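PDB 4P56: putative extracellular solute-binding protein from Bordetella bronchiseptica, which probably captures aromatic hydroxy acids such as mandelate, bound here, in the periplasm for uptake by a TRAP transporter. Local coordinates for residues Ala120-Asp123 with Thr124-Tyr128; Gln255-Leu258 with Val259-Gly263. All blocks are in the same frame, centred on the assembly; numbering follows the deposited sequence.

Contact 1: residues Ala120-Asp123 with Thr124-Tyr128; sequences AAWD and TYEKY
Ala120 to Asp123 hand their carbonyl oxygens to the amides of Thr124 to Lys127 in regular i to i+4 order, the straightest bond running from Glu126 N to Trp122 O (2.8 Å, N-H...O angle 171°). Thr124 adds a side-chain bond to this pattern of helix 114-129: OG1 lies beside its own backbone N (chi1 -63°), turned back down the helix, and donates to Ala120 O at 2.8 Å. That oxygen therefore accepts two bonds, with Thr124 N and OG1 arriving from opposite faces of its carbonyl plane. A hydroxyl so satisfied suits a buried site, where Phe332 of helix 325-340 packs on the threonine.

Trp122 and Glu126, one turn apart, meet aliphatic carbon to ring face. Glu126 CB sits 3.9 Å from the centroid of the Trp122 six-membered ring, in a CH-pi contact. The glutamate chain then runs extended through CG, which brings its carboxylate past the indole with the two planes 58° apart; OE2 comes within 3.5 Å of Trp122 CZ2. The broad indole fills the buried side against strand 139-145 and Ala267, while the glutamate is exposed. The helix is thus packed against strand 139-145 and helix 325-340, with the side chain of Ala121 about 13 Å from the bound (R)-mandelic acid.

A water donates to both Asp123 O and Glu126 OE1, the latter at 2.8 Å, and probably helps to steady the carboxylate. Asp123 OD1 and Glu126 OE1 stand 4.4 Å apart, and this like-charge proximity is probably eased by Arg264, which forms a salt bridge with Asp123 OD2.

Contact 2: residues Gln255-Leu258 with Val259-Gly263; sequences QDTL and VRLSG
The guanidinium of Arg260 lies with one face over Thr257, whose CA is 3.4 Å above its plane, while a water sits at its edge, in plane, and accepts from NH1 at 3.0 Å. The same water is hydrogen-bonded to Thr257 OG1 (3.0 Å) and so bridges the two side chains. Arg260 reaches back because its chain bends at CG-CD (chi3 71°), folding the charged end over the preceding turn. There NH2 makes a weak hydrogen bond to Thr257 OG1, 2.8 Å long but bent to 120°. The threonine hydroxyl is also bonded to Gln253 O, one turn earlier, and its methyl CG2 is 4.0 Å from Leu261 CD1, the two side chains lying side by side. A residue with one polar and one apolar branch fits this border between an exposed arginine and the packing against helix 40-56.

Helix 252-260 ends here. Regular bonds carry it as far as Arg260 N to Asp256 O and Leu261 N to Thr257 O; then the order changes, and Leu261 N adds a weak bond to Leu258 O. Ser262 N bonds to Val259 O, three residues back, and its hydroxyl takes up the carbonyl four back: Ser262 OG donates to Leu258 O at 2.7 Å, from above the carbonyl plane. A small hydroxyl can fold back in this way where Trp49 and Leu141 close in. Gly263 follows with positive phi (49°), a backbone shape that favours glycine, and its backbone bonds to Leu141 of strand 139-145 as the chain leads into helix 263-285.

How the contacts relate
Contact 1 is the more buried of the two, in the C-terminal half of helix 114-129; contact 2 is partly buried, farther from the chain's centre, and takes in the end of helix 252-260. Strand 139-145 touches both, and the contacts meet directly where Trp122 NE1 packs 3.3 Å from Gly263 CA. Each has a hydroxyl donating to a carbonyl four residues back, but Thr124 supplements an intact helical bond, whereas the Ser262 hydroxyl serves Leu258 O where its own amide does not. At their surface sides the chemistry also differs: acidic groups with a bridging water in 120-128, an arginine, a threonine and a bridging water in 255-263.

Contact 1: residues Ala120-Asp123 with Thr124-Tyr128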
ATOM      1  N   ALA A 120     -12.788  -0.577  -1.008  1.00  9.60           N
ATOM      2  CA  ALA A 120     -13.315   0.720  -1.408  1.00 10.17           C
ATOM      3  C   ALA A 120     -12.385   1.392  -2.409  1.00  9.53           C
ATOM      4  O   ALA A 120     -12.839   2.033  -3.365  1.00  9.70           O
ATOM      5  CB  ALA A 120     -13.549   1.616  -0.171  1.00 10.24           C
ATOM      6  N   ALA A 121     -11.080   1.218  -2.243  1.00  9.55           N
ATOM      7  CA  ALA A 121     -10.140   1.820  -3.195  1.00  8.95           C
ATOM      8  C   ALA A 121     -10.304   1.230  -4.585  1.00  8.88           C
ATOM      9  O   ALA A 121     -10.376   1.961  -5.568  1.00  9.03           O
ATOM     10  CB  ALA A 121      -8.708   1.655  -2.734  1.00  8.65           C
ATOM     11  N   TRP A 122     -10.320  -0.093  -4.682  1.00  8.72           N
ATOM     12  CA  TRP A 122     -10.512  -0.732  -5.980  1.00  8.72           C
ATOM     13  C   TRP A 122     -11.860  -0.377  -6.591  1.00  9.07           C
ATOM     14  O   TRP A 122     -11.942  -0.070  -7.773  1.00  9.20           O
ATOM     15  CB  TRP A 122     -10.370  -2.260  -5.914  1.00  8.59           C
ATOM     16  CG  TRP A 122     -10.859  -2.847  -7.198  1.00  8.71           C
ATOM     17  CD1 TRP A 122     -12.010  -3.532  -7.404  1.00 10.18           C
ATOM     18  CD2 TRP A 122     -10.227  -2.710  -8.482  1.00  8.72           C
ATOM     19  NE1 TRP A 122     -12.134  -3.844  -8.744  1.00  9.03           N
ATOM     20  CE2 TRP A 122     -11.050  -3.347  -9.422  1.00  8.92           C
ATOM     21  CE3 TRP A 122      -9.035  -2.100  -8.916  1.00  8.65           C
ATOM     22  CZ2 TRP A 122     -10.726  -3.406 -10.782  1.00  9.07           C
ATOM     23  CZ3 TRP A 122      -8.715  -2.136 -10.255  1.00  8.83           C
ATOM     24  CH2 TRP A 122      -9.549  -2.796 -11.185  1.00 13.30           C
ATOM     25  N   ASP A 123     -12.925  -0.465  -5.818  1.00  9.32           N
ATOM     26  CA  ASP A 123     -14.250  -0.239  -6.382  1.00 11.81           C
ATOM     27  C   ASP A 123     -14.287   1.181  -6.957  1.00 10.65           C
ATOM     28  O   ASP A 123     -14.849   1.418  -8.029  1.00 10.28           O
ATOM     29  CB  ASP A 123     -15.354  -0.435  -5.334  1.00 11.45           C
ATOM     30  CG  ASP A 123     -15.675  -1.918  -5.060  1.00 21.21           C
ATOM     31  OD1 ASP A 123     -15.244  -2.789  -5.837  1.00 17.82           O
ATOM     32  OD2 ASP A 123     -16.384  -2.221  -4.065  1.00 19.06           O
ATOM     33  N   THR A 124     -13.656   2.121  -6.267  1.00  9.94           N
ATOM     34  CA  THR A 124     -13.700   3.530  -6.694  1.00 10.28           C
ATOM     35  C   THR A 124     -12.857   3.685  -7.970  1.00 10.17           C
ATOM     36  O   THR A 124     -13.294   4.323  -8.943  1.00 10.58           O
ATOM     37  CB  THR A 124     -13.167   4.436  -5.582  1.00 10.30           C
ATOM     38  OG1 THR A 124     -14.018   4.326  -4.412  1.00 10.55           O
ATOM     39  CG2 THR A 124     -13.108   5.882  -6.031  1.00 10.70           C
ATOM     40  N   TYR A 125     -11.650   3.109  -7.943  1.00  9.72           N
ATOM     41  CA  TYR A 125     -10.703   3.189  -9.064  1.00  9.69           C
ATOM     42  C   TYR A 125     -11.310   2.569 -10.327  1.00  9.88           C
ATOM     43  O   TYR A 125     -11.271   3.148 -11.400  1.00 10.24           O
ATOM     44  CB  TYR A 125      -9.354   2.499  -8.717  1.00  9.27           C
ATOM     45  CG  TYR A 125      -8.181   3.062  -9.528  1.00  9.40           C
ATOM     46  CD1 TYR A 125      -7.879   2.568 -10.772  1.00  9.54           C
ATOM     47  CD2 TYR A 125      -7.447   4.146  -9.065  1.00  9.49           C
ATOM     48  CE1 TYR A 125      -6.831   3.103 -11.536  1.00  9.81           C
ATOM     49  CE2 TYR A 125      -6.415   4.694  -9.820  1.00  9.74           C
ATOM     50  CZ  TYR A 125      -6.110   4.162 -11.055  1.00  9.91           C
ATOM     51  OH  TYR A 125      -5.082   4.716 -11.815  1.00 10.29           O
ATOM     52  N   GLU A 126     -11.879   1.387 -10.171  1.00 11.07           N
ATOM     53  CA  GLU A 126     -12.528   0.703 -11.276  1.00 11.14           C
ATOM     54  C   GLU A 126     -13.689   1.530 -11.857  1.00 10.82           C
ATOM     55  O   GLU A 126     -13.809   1.665 -13.062  1.00 11.48           O
ATOM     56  CB  GLU A 126     -13.055  -0.634 -10.765  1.00 11.78           C
ATOM     57  CG  GLU A 126     -13.970  -1.313 -11.745  1.00 19.81           C
ATOM     58  CD  GLU A 126     -14.473  -2.629 -11.228  1.00 25.42           C
ATOM     59  OE1 GLU A 126     -15.253  -2.638 -10.237  1.00 23.56           O
ATOM     60  OE2 GLU A 126     -14.063  -3.642 -11.820  1.00 21.22           O
ATOM     61  N   LYS A 127     -14.550   2.058 -10.995  1.00 10.67           N
ATOM     62  CA  LYS A 127     -15.732   2.785 -11.481  1.00 15.73           C
ATOM     63  C   LYS A 127     -15.403   4.145 -12.104  1.00 13.84           C
ATOM     64  O   LYS A 127     -16.032   4.544 -13.064  1.00 12.25           O
ATOM     65  CB  LYS A 127     -16.736   2.980 -10.330  1.00 11.54           C
ATOM     66  CG  LYS A 127     -17.973   3.820 -10.732  1.00 22.00           C
ATOM     67  CD  LYS A 127     -19.043   3.636  -9.697  1.00 19.90           C
ATOM     68  CE  LYS A 127     -20.386   4.215 -10.103  1.00 33.72           C
ATOM     69  NZ  LYS A 127     -21.339   4.006  -8.977  1.00 27.48           N
ATOM     70  N   TYR A 128     -14.434   4.867 -11.560  1.00 11.93           N
ATOM     71  CA  TYR A 128     -14.267   6.276 -11.940  1.00 12.03           C
ATOM     72  C   TYR A 128     -12.927   6.621 -12.597  1.00 11.96           C
ATOM     73  O   TYR A 128     -12.821   7.636 -13.281  1.00 12.52           O
ATOM     74  CB  TYR A 128     -14.436   7.200 -10.717  1.00 12.16           C
ATOM     75  CG  TYR A 128     -15.806   7.187 -10.076  1.00 12.52           C
ATOM     76  CD1 TYR A 128     -16.833   7.972 -10.577  1.00 13.32           C
ATOM     77  CD2 TYR A 128     -16.066   6.409  -8.960  1.00 14.67           C
ATOM     78  CE1 TYR A 128     -18.070   7.964  -9.999  1.00 15.67           C
ATOM     79  CE2 TYR A 128     -17.319   6.394  -8.375  1.00 16.67           C
ATOM     80  CZ  TYR A 128     -18.315   7.169  -8.903  1.00 16.89           C
ATOM     81  OH  TYR A 128     -19.554   7.161  -8.305  1.00 16.37           O
TER
HETATM   82  O   HOH W   1     -16.535  -0.386  -9.239  1.00 15.37           O

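Contact 2: residues Gln255-Leu258 with Val259-Gly263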
ATOM      1  N   GLN A 255      -9.141 -15.915 -19.415  1.00 15.38           N
ATOM      2  CA  GLN A 255      -9.026 -14.472 -19.220  1.00 13.25           C
ATOM      3  C   GLN A 255     -10.164 -13.994 -18.317  1.00 14.58           C
ATOM      4  O   GLN A 255      -9.930 -13.291 -17.343  1.00 14.85           O
ATOM      5  CB  GLN A 255      -9.071 -13.741 -20.562  1.00 16.12           C
ATOM      6  CG  GLN A 255      -7.829 -13.930 -21.432  1.00 15.66           C
ATOM      7  CD  GLN A 255      -7.998 -13.297 -22.813  1.00 22.90           C
ATOM      8  OE1 GLN A 255      -8.975 -12.610 -23.062  1.00 21.98           O
ATOM      9  NE2 GLN A 255      -7.039 -13.518 -23.697  1.00 33.71           N
ATOM     10  N   ASP A 256     -11.385 -14.409 -18.631  1.00 13.81           N
ATOM     11  CA  ASP A 256     -12.560 -14.027 -17.834  1.00 14.19           C
ATOM     12  C   ASP A 256     -12.426 -14.504 -16.396  1.00 13.25           C
ATOM     13  O   ASP A 256     -12.731 -13.762 -15.458  1.00 12.93           O
ATOM     14  CB  ASP A 256     -13.832 -14.620 -18.426  1.00 16.17           C
ATOM     15  CG  ASP A 256     -14.290 -13.905 -19.673  1.00 23.42           C
ATOM     16  OD1 ASP A 256     -13.743 -12.825 -19.997  1.00 24.52           O
ATOM     17  OD2 ASP A 256     -15.217 -14.438 -20.326  1.00 24.62           O
ATOM     18  N   THR A 257     -11.950 -15.730 -16.230  1.00 13.01           N
ATOM     19  CA  THR A 257     -11.714 -16.284 -14.896  1.00 12.35           C
ATOM     20  C   THR A 257     -10.665 -15.483 -14.117  1.00 12.91           C
ATOM     21  O   THR A 257     -10.892 -15.117 -12.967  1.00 10.80           O
ATOM     22  CB  THR A 257     -11.310 -17.788 -14.972  1.00 14.46           C
ATOM     23  OG1 THR A 257     -12.416 -18.516 -15.473  1.00 15.29           O
ATOM     24  CG2 THR A 257     -10.927 -18.339 -13.599  1.00 17.25           C
ATOM     25  N   LEU A 258      -9.532 -15.186 -14.748  1.00 13.42           N
ATOM     26  CA  LEU A 258      -8.497 -14.439 -14.069  1.00  9.46           C
ATOM     27  C   LEU A 258      -9.034 -13.074 -13.636  1.00  9.97           C
ATOM     28  O   LEU A 258      -8.801 -12.618 -12.516  1.00 13.71           O
ATOM     29  CB  LEU A 258      -7.263 -14.268 -14.953  1.00 10.66           C
ATOM     30  CG  LEU A 258      -6.133 -13.435 -14.331  1.00 11.78           C
ATOM     31  CD1 LEU A 258      -5.697 -14.020 -13.010  1.00 12.73           C
ATOM     32  CD2 LEU A 258      -4.953 -13.318 -15.284  1.00 13.66           C
ATOM     33  N   VAL A 259      -9.770 -12.423 -14.530  1.00 11.55           N
ATOM     34  CA  VAL A 259     -10.398 -11.160 -14.184  1.00 10.69           C
ATOM     35  C   VAL A 259     -11.399 -11.295 -13.025  1.00 11.97           C
ATOM     36  O   VAL A 259     -11.430 -10.456 -12.129  1.00 12.36           O
ATOM     37  CB  VAL A 259     -11.037 -10.519 -15.420  1.00 13.57           C
ATOM     38  CG1 VAL A 259     -11.814  -9.242 -15.056  1.00 19.99           C
ATOM     39  CG2 VAL A 259      -9.955 -10.198 -16.417  1.00 14.42           C
ATOM     40  N   ARG A 260     -12.199 -12.355 -13.026  1.00 12.89           N
ATOM     41  CA  ARG A 260     -13.180 -12.572 -11.953  1.00 13.77           C
ATOM     42  C   ARG A 260     -12.503 -12.794 -10.591  1.00 16.56           C
ATOM     43  O   ARG A 260     -13.040 -12.433  -9.538  1.00 13.17           O
ATOM     44  CB  ARG A 260     -14.033 -13.763 -12.347  1.00 16.76           C
ATOM     45  CG  ARG A 260     -15.070 -14.221 -11.376  1.00 27.10           C
ATOM     46  CD  ARG A 260     -16.020 -15.203 -12.107  1.00 32.35           C
ATOM     47  NE  ARG A 260     -15.387 -16.486 -12.414  1.00 32.99           N
ATOM     48  CZ  ARG A 260     -15.158 -16.975 -13.640  1.00 35.29           C
ATOM     49  NH1 ARG A 260     -15.493 -16.309 -14.740  1.00 30.90           N
ATOM     50  NH2 ARG A 260     -14.572 -18.159 -13.768  1.00 33.95           N
ATOM     51  N   LEU A 261     -11.318 -13.386 -10.627  1.00 11.70           N
ATOM     52  CA  LEU A 261     -10.527 -13.637  -9.426  1.00 12.57           C
ATOM     53  C   LEU A 261      -9.673 -12.420  -9.072  1.00 14.32           C
ATOM     54  O   LEU A 261      -8.959 -12.413  -8.076  1.00  8.60           O
ATOM     55  CB  LEU A 261      -9.632 -14.856  -9.634  1.00 12.32           C
ATOM     56  CG  LEU A 261     -10.385 -16.187  -9.665  1.00 10.11           C
ATOM     57  CD1 LEU A 261      -9.458 -17.347 -10.024  1.00 16.28           C
ATOM     58  CD2 LEU A 261     -11.100 -16.451  -8.304  1.00 15.18           C
ATOM     59  N   SER A 262      -9.751 -11.374  -9.888  1.00 11.25           N
ATOM     60  CA  SER A 262      -8.968 -10.170  -9.614  1.00  7.93           C
ATOM     61  C   SER A 262      -9.886  -9.078  -9.069  1.00  9.36           C
ATOM     62  O   SER A 262     -10.877  -9.381  -8.408  1.00 11.90           O
ATOM     63  CB  SER A 262      -8.231  -9.731 -10.889  1.00  7.88           C
ATOM     64  OG  SER A 262      -7.273 -10.726 -11.289  1.00 10.92           O
ATOM     65  N   GLY A 263      -9.572  -7.808  -9.339  1.00  9.23           N
ATOM     66  CA  GLY A 263     -10.447  -6.720  -8.927  1.00 10.93           C
ATOM     67  C   GLY A 263     -10.873  -6.825  -7.473  1.00 15.12           C
ATOM     68  O   GLY A 263     -10.054  -6.897  -6.599  1.00  9.06           O
TER
HETATM   69  O   HOH W   2     -14.802 -17.897 -17.246  1.00 18.91           O